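Local coordinates for protein benzoylformate Decarboxylase (Polynucleobacter necessarius, PDB 4K9Q) that binds thiamine diphosphate and a magnesium ion and probably decarboxylates benzoylformate, as a member of the thiamine-diphosphate-dependent enzyme family, at residues T145-P150 with V176-G181; T195-P200 with H264-V269; I218-R223 with K324-R329; E357-N362 with D502-A507; L496-L501 with S518-P523. One frame throughout, in Å; residues are numbered along the deposited sequence.

Interaction 1 of 5, residues T145-P150 with V176-G181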
# COMPACT_ATOMS: atom_id res chain seq x y z
N THR A 145 2.81 -0.57 20.48
CA THR A 145 3.51 -0.89 19.23
C THR A 145 4.84 -0.15 19.14
O THR A 145 5.86 -0.72 18.75
CB THR A 145 2.64 -0.54 18.02
OG1 THR A 145 1.40 -1.27 18.09
CG2 THR A 145 3.38 -0.89 16.72
N ALA A 146 4.83 1.12 19.51
CA ALA A 146 6.02 1.95 19.41
C ALA A 146 7.12 1.51 20.38
O ALA A 146 8.30 1.57 20.05
CB ALA A 146 5.66 3.42 19.66
N MET A 147 6.72 1.08 21.58
CA MET A 147 7.68 0.84 22.66
C MET A 147 8.30 -0.56 22.70
O MET A 147 9.33 -0.77 23.36
CB MET A 147 7.03 1.18 24.00
CG MET A 147 6.90 2.70 24.20
SD MET A 147 8.49 3.51 24.38
CE MET A 147 8.83 3.19 26.11
N GLN A 148 7.69 -1.51 22.00
CA GLN A 148 8.28 -2.84 21.87
C GLN A 148 9.43 -2.83 20.86
O GLN A 148 9.39 -2.12 19.85
CB GLN A 148 7.22 -3.87 21.49
CG GLN A 148 6.15 -3.97 22.56
CD GLN A 148 5.06 -4.96 22.23
OE1 GLN A 148 4.59 -5.69 23.11
NE2 GLN A 148 4.64 -5.01 20.97
N GLN A 149 10.45 -3.61 21.16
CA GLN A 149 11.65 -3.64 20.33
C GLN A 149 11.35 -4.33 19.00
O GLN A 149 10.59 -5.30 18.97
CB GLN A 149 12.73 -4.42 21.09
CG GLN A 149 14.14 -4.05 20.75
CD GLN A 149 15.10 -4.47 21.84
OE1 GLN A 149 15.27 -5.67 22.09
NE2 GLN A 149 15.72 -3.49 22.49
N PRO A 150 11.91 -3.82 17.88
CA PRO A 150 12.71 -2.61 17.73
C PRO A 150 11.78 -1.41 17.76
O PRO A 150 10.79 -1.37 17.03
CB PRO A 150 13.32 -2.77 16.34
CG PRO A 150 12.32 -3.56 15.58
CD PRO A 150 11.69 -4.51 16.59
N VAL A 176 3.88 -3.09 28.53
CA VAL A 176 4.56 -3.98 27.59
C VAL A 176 6.04 -4.06 27.93
O VAL A 176 6.56 -3.25 28.70
CB VAL A 176 4.42 -3.48 26.12
CG1 VAL A 176 2.97 -3.45 25.70
CG2 VAL A 176 5.08 -2.10 25.95
N SER A 177 6.72 -5.05 27.35
CA SER A 177 8.17 -5.12 27.45
C SER A 177 8.75 -4.22 26.38
O SER A 177 8.13 -4.00 25.33
CB SER A 177 8.66 -6.56 27.24
OG SER A 177 8.31 -7.05 25.96
N THR A 178 9.95 -3.70 26.64
CA THR A 178 10.61 -2.82 25.69
C THR A 178 11.94 -3.41 25.22
O THR A 178 12.71 -2.74 24.51
CB THR A 178 10.89 -1.47 26.33
OG1 THR A 178 11.78 -1.64 27.44
CG2 THR A 178 9.58 -0.85 26.81
N ARG A 179 12.20 -4.65 25.62
CA ARG A 179 13.44 -5.34 25.29
C ARG A 179 13.15 -6.81 25.08
O ARG A 179 12.26 -7.38 25.73
CB ARG A 179 14.45 -5.27 26.44
CG ARG A 179 14.88 -3.89 26.86
CD ARG A 179 16.14 -3.96 27.71
NE ARG A 179 15.96 -4.71 28.96
CZ ARG A 179 16.91 -4.83 29.88
NH1 ARG A 179 16.69 -5.53 30.99
NH2 ARG A 179 18.08 -4.24 29.70
N GLN A 180 13.92 -7.42 24.18
CA GLN A 180 13.95 -8.87 24.05
C GLN A 180 15.39 -9.34 24.06
O GLN A 180 16.28 -8.66 23.52
CB GLN A 180 13.28 -9.33 22.77
CG GLN A 180 11.78 -9.22 22.81
CD GLN A 180 11.15 -10.10 21.78
OE1 GLN A 180 10.74 -9.64 20.72
NE2 GLN A 180 11.09 -11.40 22.07
N GLY A 181 15.61 -10.48 24.69
CA GLY A 181 16.93 -11.05 24.82
C GLY A 181 17.26 -12.06 23.73
O GLY A 181 16.43 -12.35 22.86
O HOH W 1 5.04 -6.78 25.58
O HOH W 2 9.71 -7.04 20.94
O HOH W 3 9.70 -5.80 23.53
O HOH W 4 14.14 -0.92 22.91
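Gln149 makes the one direct hydrogen bond between 145-150 and 176-181: the backbone N of Gln180 gives its proton to Gln149 OE1 at 3.0 Å. The bond is nearly straight at hydrogen (167°), yet the donor sits above the amide's carbonyl plane rather than in it. CG lies anti to the backbone N (chi1 -153°) and the chain runs on extended, which carries the amide out to the second segment. Its NE2 goes to Asp314, which also bonds the backbone of Gln180. A weaker polar contact is the CH···O approach of Thr178 CA to Met147 O (3.4 Å).

Water does the rest of the polar bridging. One molecule donates to Gln148 OE1 (2.7 Å) and accepts from Ser177 N; another donates to both Gln149 O and Gln180 OE1; a third accepts from Gln149 NE2 and donates to Thr178 O.

The nonpolar part is thin. The Gln148 side chain crosses Val176 at about a right angle, and Met147 CB lies 4.3 Å from Val176 CG2.

The second subunit adds partners of its own: its Thr302 and Pro299 bond the Gln148 amide, its Val312 bonds Ser177 OG, and its Asp183 and Asp185 pair with Arg179. The loop after helix 135-147 and the linker leading to strand 180-181 thus meet chiefly through amides and shared water, at a seam built jointly with a neighbouring chain.

Interaction 2 of 5, residues T195-P200 with H264-V269; sequences TASKNP and HDLIVV
Asp265 lays its carboxylate against the backbone of Lys198 and Asn199, in the turn between helix 184-196 and strand 201-204 of the Rossmann-like central domain. Strand 266-270 lies next to 201-204 in that parallel sheet, so this contact sits where two neighbouring strands begin.

The carboxylate takes two backbone protons, one on each oxygen. Lys198 N reaches OD2 of Asp265 at 2.8 Å along an almost straight path, using the syn lone pair. Asn199 N reaches OD1 of the same acid at 2.9 Å, also on the syn side but 34° out of the carboxylate plane, so the second bond is the more tilted. CG of Asp265 stands between its own backbone N and carbonyl carbon (chi1 56°), which turns the acid across to the turn. With both oxygens held, rotation of the group is restricted. The ammonium of Lys198 bends back to Ala196 O and does not touch the acid.

Alongside, Ser197 CB packs on Leu266 CB at 3.7 Å, while Ser197 OG is bonded to Ile194 O at the end of the helix. Leu266 in turn lies against Arg193 and Ile194, and its backbone pairs with Leu201. Pro200 CA adds a CH···O contact to Leu266 O.

At His264, the ring and the Asn199 amide cross with their planes 44° apart. His264 ND1 donates to Asn199 O at 3.0 Å; the oxygen lies near the ring plane, whereas the nitrogen stands well above the plane of that carbonyl.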
# COMPACT_ATOMS: atom_id res chain seq x y z
N THR A 195 35.71 -17.31 21.41
CA THR A 195 36.75 -17.94 22.21
C THR A 195 37.80 -18.62 21.33
O THR A 195 38.99 -18.59 21.63
CB THR A 195 36.14 -18.95 23.20
OG1 THR A 195 35.34 -18.24 24.16
CG2 THR A 195 37.22 -19.72 23.93
N ALA A 196 37.34 -19.22 20.23
CA ALA A 196 38.24 -19.94 19.32
C ALA A 196 39.04 -19.04 18.38
O ALA A 196 40.05 -19.46 17.82
CB ALA A 196 37.46 -20.95 18.52
N SER A 197 38.58 -17.80 18.20
CA SER A 197 39.24 -16.89 17.26
C SER A 197 40.62 -16.45 17.76
O SER A 197 40.85 -16.35 18.96
CB SER A 197 38.36 -15.67 17.00
OG SER A 197 38.32 -14.82 18.13
N LYS A 198 41.51 -16.17 16.82
CA LYS A 198 42.88 -15.77 17.14
C LYS A 198 42.99 -14.27 17.36
O LYS A 198 43.69 -13.80 18.26
CB LYS A 198 43.83 -16.18 16.00
CG LYS A 198 43.97 -17.68 15.78
CD LYS A 198 44.76 -18.35 16.90
CE LYS A 198 43.84 -19.07 17.87
NZ LYS A 198 43.07 -20.15 17.18
N ASN A 199 42.29 -13.51 16.53
CA ASN A 199 42.44 -12.06 16.51
C ASN A 199 41.11 -11.38 16.19
O ASN A 199 40.96 -10.79 15.12
CB ASN A 199 43.49 -11.67 15.47
CG ASN A 199 44.05 -10.29 15.71
OD1 ASN A 199 43.82 -9.67 16.75
ND2 ASN A 199 44.82 -9.80 14.74
N PRO A 200 40.14 -11.47 17.10
CA PRO A 200 38.81 -10.91 16.84
C PRO A 200 38.84 -9.38 16.77
O PRO A 200 39.70 -8.74 17.38
CB PRO A 200 38.00 -11.36 18.06
CG PRO A 200 39.01 -11.54 19.14
CD PRO A 200 40.23 -12.08 18.44
N HIS A 264 42.21 -9.67 10.76
CA HIS A 264 41.42 -10.22 11.85
C HIS A 264 40.54 -11.35 11.35
O HIS A 264 39.84 -11.20 10.34
CB HIS A 264 40.59 -9.11 12.50
CG HIS A 264 41.43 -8.02 13.08
ND1 HIS A 264 41.92 -8.05 14.37
CD2 HIS A 264 41.89 -6.87 12.53
CE1 HIS A 264 42.64 -6.97 14.59
NE2 HIS A 264 42.64 -6.23 13.49
N ASP A 265 40.58 -12.49 12.03
CA ASP A 265 39.87 -13.68 11.54
C ASP A 265 38.37 -13.66 11.82
O ASP A 265 37.58 -14.23 11.07
CB ASP A 265 40.50 -14.98 12.07
CG ASP A 265 40.58 -15.03 13.59
OD1 ASP A 265 40.51 -13.97 14.25
OD2 ASP A 265 40.74 -16.15 14.12
N LEU A 266 37.98 -13.00 12.91
CA LEU A 266 36.57 -12.95 13.27
C LEU A 266 36.13 -11.50 13.44
O LEU A 266 36.74 -10.74 14.19
CB LEU A 266 36.32 -13.74 14.56
CG LEU A 266 34.87 -13.80 15.05
CD1 LEU A 266 34.02 -14.53 14.04
CD2 LEU A 266 34.79 -14.48 16.41
N ILE A 267 35.07 -11.11 12.74
CA ILE A 267 34.52 -9.75 12.87
C ILE A 267 33.23 -9.83 13.68
O ILE A 267 32.29 -10.52 13.29
CB ILE A 267 34.23 -9.11 11.49
CG1 ILE A 267 35.44 -9.23 10.56
CG2 ILE A 267 33.81 -7.65 11.65
CD1 ILE A 267 36.72 -8.70 11.14
N VAL A 268 33.20 -9.15 14.82
CA VAL A 268 32.06 -9.22 15.72
C VAL A 268 31.33 -7.87 15.75
O VAL A 268 31.82 -6.89 16.33
CB VAL A 268 32.49 -9.62 17.14
CG1 VAL A 268 31.27 -9.76 18.06
CG2 VAL A 268 33.28 -10.93 17.11
N VAL A 269 30.15 -7.82 15.13
CA VAL A 269 29.38 -6.58 15.04
C VAL A 269 28.24 -6.58 16.05
O VAL A 269 27.35 -7.43 15.98
CB VAL A 269 28.79 -6.41 13.63
CG1 VAL A 269 28.09 -5.05 13.50
CG2 VAL A 269 29.88 -6.58 12.56

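Interaction 3 of 5, residues I218-R223 with K324-R329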
# COMPACT_ATOMS: atom_id res chain seq x y z
N ILE A 218 32.13 -1.77 27.09
CA ILE A 218 33.50 -1.59 27.56
C ILE A 218 34.01 -2.87 28.20
O ILE A 218 35.12 -3.34 27.90
CB ILE A 218 33.61 -0.43 28.56
CG1 ILE A 218 33.33 0.90 27.86
CG2 ILE A 218 35.01 -0.40 29.18
CD1 ILE A 218 33.16 2.05 28.82
N ALA A 219 33.19 -3.45 29.08
CA ALA A 219 33.56 -4.70 29.73
C ALA A 219 33.87 -5.80 28.72
O ALA A 219 34.87 -6.52 28.85
CB ALA A 219 32.47 -5.15 30.70
N PHE A 220 33.02 -5.93 27.71
CA PHE A 220 33.18 -6.96 26.68
C PHE A 220 34.49 -6.77 25.91
O PHE A 220 35.25 -7.71 25.73
CB PHE A 220 31.99 -6.92 25.71
CG PHE A 220 31.87 -8.14 24.85
CD1 PHE A 220 31.51 -9.36 25.40
CD2 PHE A 220 32.11 -8.07 23.49
CE1 PHE A 220 31.39 -10.50 24.60
CE2 PHE A 220 32.00 -9.21 22.68
CZ PHE A 220 31.64 -10.42 23.24
N ALA A 221 34.74 -5.54 25.47
CA ALA A 221 35.95 -5.24 24.71
C ALA A 221 37.21 -5.49 25.53
O ALA A 221 38.21 -5.99 25.01
CB ALA A 221 35.92 -3.78 24.23
N GLU A 222 37.17 -5.12 26.80
CA GLU A 222 38.32 -5.27 27.68
C GLU A 222 38.57 -6.75 27.99
O GLU A 222 39.71 -7.18 28.18
CB GLU A 222 38.15 -4.45 28.96
CG GLU A 222 38.27 -2.94 28.71
CD GLU A 222 38.11 -2.09 29.96
OE1 GLU A 222 37.68 -2.63 31.00
OE2 GLU A 222 38.40 -0.88 29.91
N ARG A 223 37.49 -7.52 28.04
CA ARG A 223 37.59 -8.97 28.24
C ARG A 223 38.35 -9.62 27.08
O ARG A 223 39.14 -10.55 27.29
CB ARG A 223 36.19 -9.57 28.36
CG ARG A 223 36.17 -11.07 28.71
CD ARG A 223 36.66 -11.28 30.13
NE ARG A 223 35.78 -10.66 31.12
CZ ARG A 223 34.76 -11.28 31.70
NH1 ARG A 223 34.50 -12.54 31.38
NH2 ARG A 223 34.00 -10.65 32.59
N LYS A 324 29.47 -13.58 30.26
CA LYS A 324 29.48 -14.76 31.14
C LYS A 324 30.23 -15.95 30.55
O LYS A 324 30.70 -16.82 31.28
CB LYS A 324 28.05 -15.20 31.47
CG LYS A 324 27.26 -14.18 32.26
CD LYS A 324 25.82 -14.61 32.44
CE LYS A 324 25.07 -13.59 33.27
NZ LYS A 324 23.63 -13.94 33.44
N LEU A 325 30.35 -16.00 29.22
CA LEU A 325 30.85 -17.20 28.55
C LEU A 325 32.23 -17.04 27.92
O LEU A 325 32.74 -17.97 27.30
CB LEU A 325 29.86 -17.65 27.48
CG LEU A 325 28.44 -17.94 27.93
CD1 LEU A 325 27.59 -18.44 26.76
CD2 LEU A 325 28.44 -18.96 29.08
N ILE A 326 32.82 -15.86 28.06
CA ILE A 326 34.10 -15.59 27.42
C ILE A 326 35.19 -15.33 28.46
O ILE A 326 34.98 -14.60 29.42
CB ILE A 326 33.99 -14.38 26.46
CG1 ILE A 326 33.10 -14.74 25.27
CG2 ILE A 326 35.36 -13.95 25.98
CD1 ILE A 326 32.82 -13.58 24.36
N ASP A 327 36.35 -15.95 28.26
CA ASP A 327 37.47 -15.78 29.19
C ASP A 327 38.34 -14.57 28.85
O ASP A 327 38.50 -14.21 27.69
CB ASP A 327 38.33 -17.04 29.22
CG ASP A 327 37.68 -18.18 29.99
OD1 ASP A 327 37.00 -17.90 31.01
OD2 ASP A 327 37.86 -19.35 29.58
N GLN A 328 38.90 -13.97 29.89
CA GLN A 328 39.83 -12.86 29.73
C GLN A 328 41.03 -13.21 28.87
O GLN A 328 41.64 -14.26 29.04
CB GLN A 328 40.32 -12.39 31.10
CG GLN A 328 41.32 -11.26 31.02
CD GLN A 328 40.69 -9.97 30.54
OE1 GLN A 328 39.72 -9.47 31.14
NE2 GLN A 328 41.23 -9.41 29.47
N ARG A 329 41.37 -12.33 27.93
CA ARG A 329 42.59 -12.49 27.14
C ARG A 329 43.69 -11.54 27.59
O ARG A 329 43.42 -10.50 28.19
CB ARG A 329 42.30 -12.26 25.66
CG ARG A 329 41.27 -13.18 25.09
CD ARG A 329 41.22 -13.04 23.60
NE ARG A 329 40.41 -14.08 22.99
CZ ARG A 329 40.59 -14.55 21.77
NH1 ARG A 329 41.57 -14.06 21.01
NH2 ARG A 329 39.81 -15.51 21.30
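Ile326 packs its CD1 3.4 Å from Phe220 CE1, the two side chains crossing at about a right angle. This joins helix 214-224 of the Rossmann-like central domain to the loop that follows helix 315-323; Ile194 of helix 184-196 touches both residues. The carbonyl of Ile326 turns to Arg223, whose NH1 donates to Ile326 O at 2.9 Å, the oxygen lying at the edge of the guanidinium and near its plane. Bends at chi2 (69°) and chi3 (64°) curl the arginine round to make this bond and set Arg223 CD 3.6 Å from Gln328 CA. An alanine in place of Arg223 is likely to leave Ile326 O without this donor and to open a gap beside Gln328.

Gln328 comes next, bent at chi2, and its NE2 serves two carbonyls, each near the amide plane: Glu222 O across the contact at 3.0 Å and Arg329 O of its own loop. Arg329 finishes the run. Its guanidinium goes to Ser197 O, and its backbone N donates to Arg223 O at 2.9 Å, approaching nearly in line with the C=O bond.

Interaction 4 of 5, residues E357-N362 with D502-A507; sequences EVLKEN and DELKTA
Val358 turns CG1 into the side of Leu504, 3.8 Å from its CD2, where helix 352-361 and helix 501-513 pack together. The short segments run roughly the same way, their axes 9.7 Å apart and crossing at -36°.

Leu504 is the shared hydrophobic element. Its CG is anti to the backbone N (chi1 174°), and the fork beyond sends one methyl to each of two neighbours on the facing helix: CD2 to Val358, CD1 to Leu359 CD2 at 4.1 Å. The leucines cross at about a right angle, while Val358 meets Leu504 at a slant. On the sheet side, Leu504 also rests on Ile520 and Val522 of strand 517-523; Leu359 continues the packing onto Phe384 and Tyr508.

Toward the end of the first helix the contact changes character. Asn362 sets its amide across the extended chain of Lys505, with OD1 3.4 Å from CE and ND2 3.6 Å from CG. These are contacts with methylenes. Asn362 CG is anti to its carbonyl carbon, beside the backbone N (chi1 -70°), folding the amide back along its helix so that ND2 donates to Val358 O at 2.8 Å; this tether fixes how the amide faces the lysine. A leucine here would probably lose that tether, leaving Val358 O with less hydrogen bonding and the Lys505 chain without its amide neighbour.

The pairing therefore grades from buried aliphatic packing to a partly exposed polar contact. Next to the amide oxygen, the lysine's CE probably carries some of the ammonium's positive charge, which would make their approach mildly favourable.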
# COMPACT_ATOMS: atom_id res chain seq x y z
N GLU A 357 38.87 22.62 16.79
CA GLU A 357 39.80 22.67 17.92
C GLU A 357 39.49 23.81 18.88
O GLU A 357 39.55 23.63 20.10
CB GLU A 357 41.24 22.81 17.43
CG GLU A 357 41.81 21.57 16.77
CD GLU A 357 43.20 21.84 16.23
OE1 GLU A 357 44.07 22.22 17.03
OE2 GLU A 357 43.40 21.70 15.00
N VAL A 358 39.17 24.98 18.34
CA VAL A 358 38.82 26.13 19.16
C VAL A 358 37.54 25.87 19.97
O VAL A 358 37.44 26.21 21.15
CB VAL A 358 38.69 27.42 18.31
CG1 VAL A 358 38.11 28.55 19.14
CG2 VAL A 358 40.05 27.79 17.77
N LEU A 359 36.56 25.22 19.34
CA LEU A 359 35.35 24.89 20.07
C LEU A 359 35.65 23.87 21.18
O LEU A 359 35.23 24.05 22.32
CB LEU A 359 34.29 24.33 19.13
CG LEU A 359 33.77 25.27 18.05
CD1 LEU A 359 32.78 24.52 17.17
CD2 LEU A 359 33.10 26.47 18.71
N LYS A 360 36.40 22.83 20.84
CA LYS A 360 36.73 21.79 21.81
C LYS A 360 37.46 22.35 23.04
O LYS A 360 37.07 22.10 24.18
CB LYS A 360 37.53 20.67 21.13
CG LYS A 360 38.07 19.61 22.06
CD LYS A 360 36.97 18.84 22.74
CE LYS A 360 37.54 17.90 23.79
NZ LYS A 360 36.51 17.00 24.37
N GLU A 361 38.51 23.14 22.80
CA GLU A 361 39.35 23.60 23.89
C GLU A 361 38.66 24.63 24.79
O GLU A 361 39.15 24.93 25.88
CB GLU A 361 40.69 24.15 23.37
CG GLU A 361 40.57 25.42 22.58
CD GLU A 361 41.84 25.76 21.81
OE1 GLU A 361 42.78 24.93 21.76
OE2 GLU A 361 41.90 26.87 21.23
N ASN A 362 37.52 25.16 24.34
CA ASN A 362 36.75 26.10 25.14
C ASN A 362 35.42 25.53 25.64
O ASN A 362 34.60 26.26 26.21
CB ASN A 362 36.49 27.39 24.36
CG ASN A 362 37.75 28.22 24.17
OD1 ASN A 362 38.24 28.85 25.10
ND2 ASN A 362 38.26 28.24 22.94
N ASP A 502 40.05 34.02 17.35
CA ASP A 502 39.85 34.72 18.62
C ASP A 502 38.41 35.22 18.76
O ASP A 502 37.82 35.14 19.84
CB ASP A 502 40.85 35.87 18.79
CG ASP A 502 40.78 36.49 20.17
OD1 ASP A 502 40.41 37.68 20.28
OD2 ASP A 502 41.07 35.77 21.15
N GLU A 503 37.85 35.73 17.68
CA GLU A 503 36.45 36.15 17.71
C GLU A 503 35.54 34.95 17.97
O GLU A 503 34.57 35.05 18.71
CB GLU A 503 36.06 36.84 16.40
CG GLU A 503 36.68 38.23 16.25
CD GLU A 503 36.32 38.90 14.94
OE1 GLU A 503 35.45 38.38 14.21
OE2 GLU A 503 36.91 39.97 14.65
N LEU A 504 35.87 33.82 17.35
CA LEU A 504 35.11 32.60 17.60
C LEU A 504 35.16 32.22 19.07
O LEU A 504 34.14 31.88 19.66
CB LEU A 504 35.65 31.44 16.75
CG LEU A 504 35.03 30.07 17.04
CD1 LEU A 504 33.53 30.10 16.77
CD2 LEU A 504 35.72 29.04 16.18
N LYS A 505 36.34 32.24 19.67
CA LYS A 505 36.45 31.90 21.08
C LYS A 505 35.54 32.79 21.92
O LYS A 505 34.80 32.30 22.78
CB LYS A 505 37.90 32.01 21.57
CG LYS A 505 38.05 31.85 23.07
CD LYS A 505 39.49 32.04 23.51
CE LYS A 505 39.58 32.00 25.02
NZ LYS A 505 40.98 32.19 25.49
N THR A 506 35.61 34.09 21.68
CA THR A 506 34.81 35.04 22.45
C THR A 506 33.32 34.78 22.28
O THR A 506 32.56 34.78 23.25
CB THR A 506 35.11 36.49 22.04
OG1 THR A 506 36.50 36.75 22.25
CG2 THR A 506 34.27 37.46 22.86
N ALA A 507 32.89 34.57 21.04
CA ALA A 507 31.47 34.34 20.76
C ALA A 507 30.97 33.04 21.39
O ALA A 507 29.85 32.97 21.91
CB ALA A 507 31.23 34.36 19.26

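Interaction 5 of 5, residues L496-L501 with S518-P523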
# COMPACT_ATOMS: atom_id res chain seq x y z
N LEU A 496 25.53 36.18 15.21
CA LEU A 496 26.63 36.99 14.71
C LEU A 496 27.57 36.16 13.87
O LEU A 496 27.58 34.93 13.94
CB LEU A 496 27.40 37.65 15.85
CG LEU A 496 28.44 36.77 16.54
CD1 LEU A 496 29.44 37.62 17.34
CD2 LEU A 496 27.74 35.77 17.42
N LYS A 497 28.37 36.86 13.07
CA LYS A 497 29.39 36.24 12.24
C LYS A 497 30.77 36.55 12.81
O LYS A 497 31.04 37.70 13.20
CB LYS A 497 29.28 36.78 10.82
CG LYS A 497 30.24 36.16 9.82
CD LYS A 497 29.84 36.58 8.40
CE LYS A 497 30.81 36.07 7.36
NZ LYS A 497 30.52 36.63 6.01
N VAL A 498 31.64 35.55 12.88
CA VAL A 498 33.00 35.75 13.39
C VAL A 498 33.99 35.57 12.25
O VAL A 498 33.77 34.74 11.37
CB VAL A 498 33.32 34.82 14.58
CG1 VAL A 498 32.39 35.13 15.77
CG2 VAL A 498 33.19 33.36 14.17
N GLU A 499 35.08 36.34 12.25
CA GLU A 499 36.03 36.28 11.14
C GLU A 499 37.42 35.79 11.55
O GLU A 499 38.28 35.59 10.70
CB GLU A 499 36.16 37.65 10.46
CG GLU A 499 34.88 38.17 9.82
CD GLU A 499 34.54 37.48 8.51
OE1 GLU A 499 35.38 36.70 8.01
OE2 GLU A 499 33.43 37.71 7.99
N THR A 500 37.63 35.62 12.86
CA THR A 500 38.90 35.07 13.34
C THR A 500 38.66 34.03 14.42
O THR A 500 37.58 33.99 15.01
CB THR A 500 39.81 36.15 13.97
OG1 THR A 500 39.25 36.60 15.21
CG2 THR A 500 40.01 37.34 13.02
N LEU A 501 39.67 33.22 14.69
CA LEU A 501 39.57 32.22 15.74
C LEU A 501 39.44 32.85 17.13
O LEU A 501 38.79 32.29 18.01
CB LEU A 501 40.74 31.23 15.68
CG LEU A 501 40.81 30.37 14.41
CD1 LEU A 501 42.04 29.47 14.46
CD2 LEU A 501 39.54 29.52 14.25
N SER A 518 21.61 30.55 20.38
CA SER A 518 22.57 31.40 19.70
C SER A 518 22.97 30.81 18.34
O SER A 518 22.99 29.59 18.17
CB SER A 518 23.84 31.56 20.55
OG SER A 518 23.59 32.27 21.76
N VAL A 519 23.29 31.69 17.39
CA VAL A 519 23.85 31.29 16.11
C VAL A 519 25.19 31.98 15.90
O VAL A 519 25.29 33.21 15.98
CB VAL A 519 22.89 31.63 14.95
CG1 VAL A 519 23.52 31.29 13.60
CG2 VAL A 519 21.58 30.89 15.13
N ILE A 520 26.23 31.19 15.65
CA ILE A 520 27.56 31.71 15.38
C ILE A 520 27.97 31.27 13.98
O ILE A 520 28.13 30.08 13.72
CB ILE A 520 28.57 31.18 16.41
CG1 ILE A 520 28.11 31.56 17.82
CG2 ILE A 520 29.98 31.72 16.12
CD1 ILE A 520 28.96 31.00 18.94
N VAL A 521 28.12 32.23 13.08
CA VAL A 521 28.44 31.91 11.69
C VAL A 521 29.95 32.04 11.49
O VAL A 521 30.55 33.08 11.79
CB VAL A 521 27.66 32.83 10.71
CG1 VAL A 521 27.97 32.47 9.26
CG2 VAL A 521 26.15 32.77 11.00
N VAL A 522 30.57 30.97 11.00
CA VAL A 522 32.01 30.92 10.79
C VAL A 522 32.31 30.69 9.31
O VAL A 522 32.08 29.60 8.78
CB VAL A 522 32.65 29.78 11.61
CG1 VAL A 522 34.18 29.89 11.55
CG2 VAL A 522 32.14 29.81 13.04
N PRO A 523 32.80 31.73 8.61
CA PRO A 523 33.22 31.51 7.22
C PRO A 523 34.46 30.62 7.20
O PRO A 523 35.41 30.86 7.94
CB PRO A 523 33.59 32.92 6.73
CG PRO A 523 33.08 33.86 7.76
CD PRO A 523 33.01 33.12 9.05
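Val498 directs CG2 toward the second strand, where it meets Val522 CG2 at 3.9 Å and Ile520 CG2 at 4.1 Å, crossing both side chains at a slant. Its CG1 is anti to the carbonyl carbon (chi1 -63°), leaving CG2 between the backbone N and the carbonyl carbon, facing Ile520 and Val522. Leu496 lies on the same face as Ile520, its CD2 4.2 Å from Ile520 CG1.

Lys497 and Val521 share the other face, Lys497 CB lying 4.3 Å from Val521 CB, and the lysine chain runs out extended. On this face the Val521 side chain is about 7 Å from that of the magnesium ligand Asp429. Glu499 reaches Pro523 at about a right angle, its carboxylate bent back at chi2 (-75°) to form a long, weak ion pair with Lys497.

Parallel backbone pairing sets this register. Leu496 N donates to Val519 O, Val521 N to Leu496 O (2.9 Å) and Val498 N to Val521 O (2.9 Å). The ladder stops at Pro523, which has no N-H to offer, and Val498 O is buried here without a polar partner.

The two strands are the ends of a beta-alpha-beta crossover through helix 501-513, which Thr500 N-caps by bonding Glu503 N. Leu504 and Ala507 of that helix cover Val498, while strand 449-455 flanks 517-523 on its other side.

Overall arrangement
From the N terminus, interaction 1 comes first, closing the loop from the end of helix 135-147 round to strand 180-181, just before helix 184-196 and against a second subunit. Interactions 2 and 3 follow, tying parts of the Rossmann-like sheet and its helices to the loop after helix 315-323, and cross: 218-223 falls between 195-200 and 264-269, and 324-329 lies beyond both. They also touch, Arg329 reaching Ser197 O just before strand 201-204. Interactions 4 and 5 belong to the cofactor-binding C-terminal part and cross likewise, because 502-507 sits inside the crossover closed by interaction 5 while interaction 4 spans back to 357-362. Their centres are 10 Å apart, and about 43 and 44 Å from the centre of interaction 1.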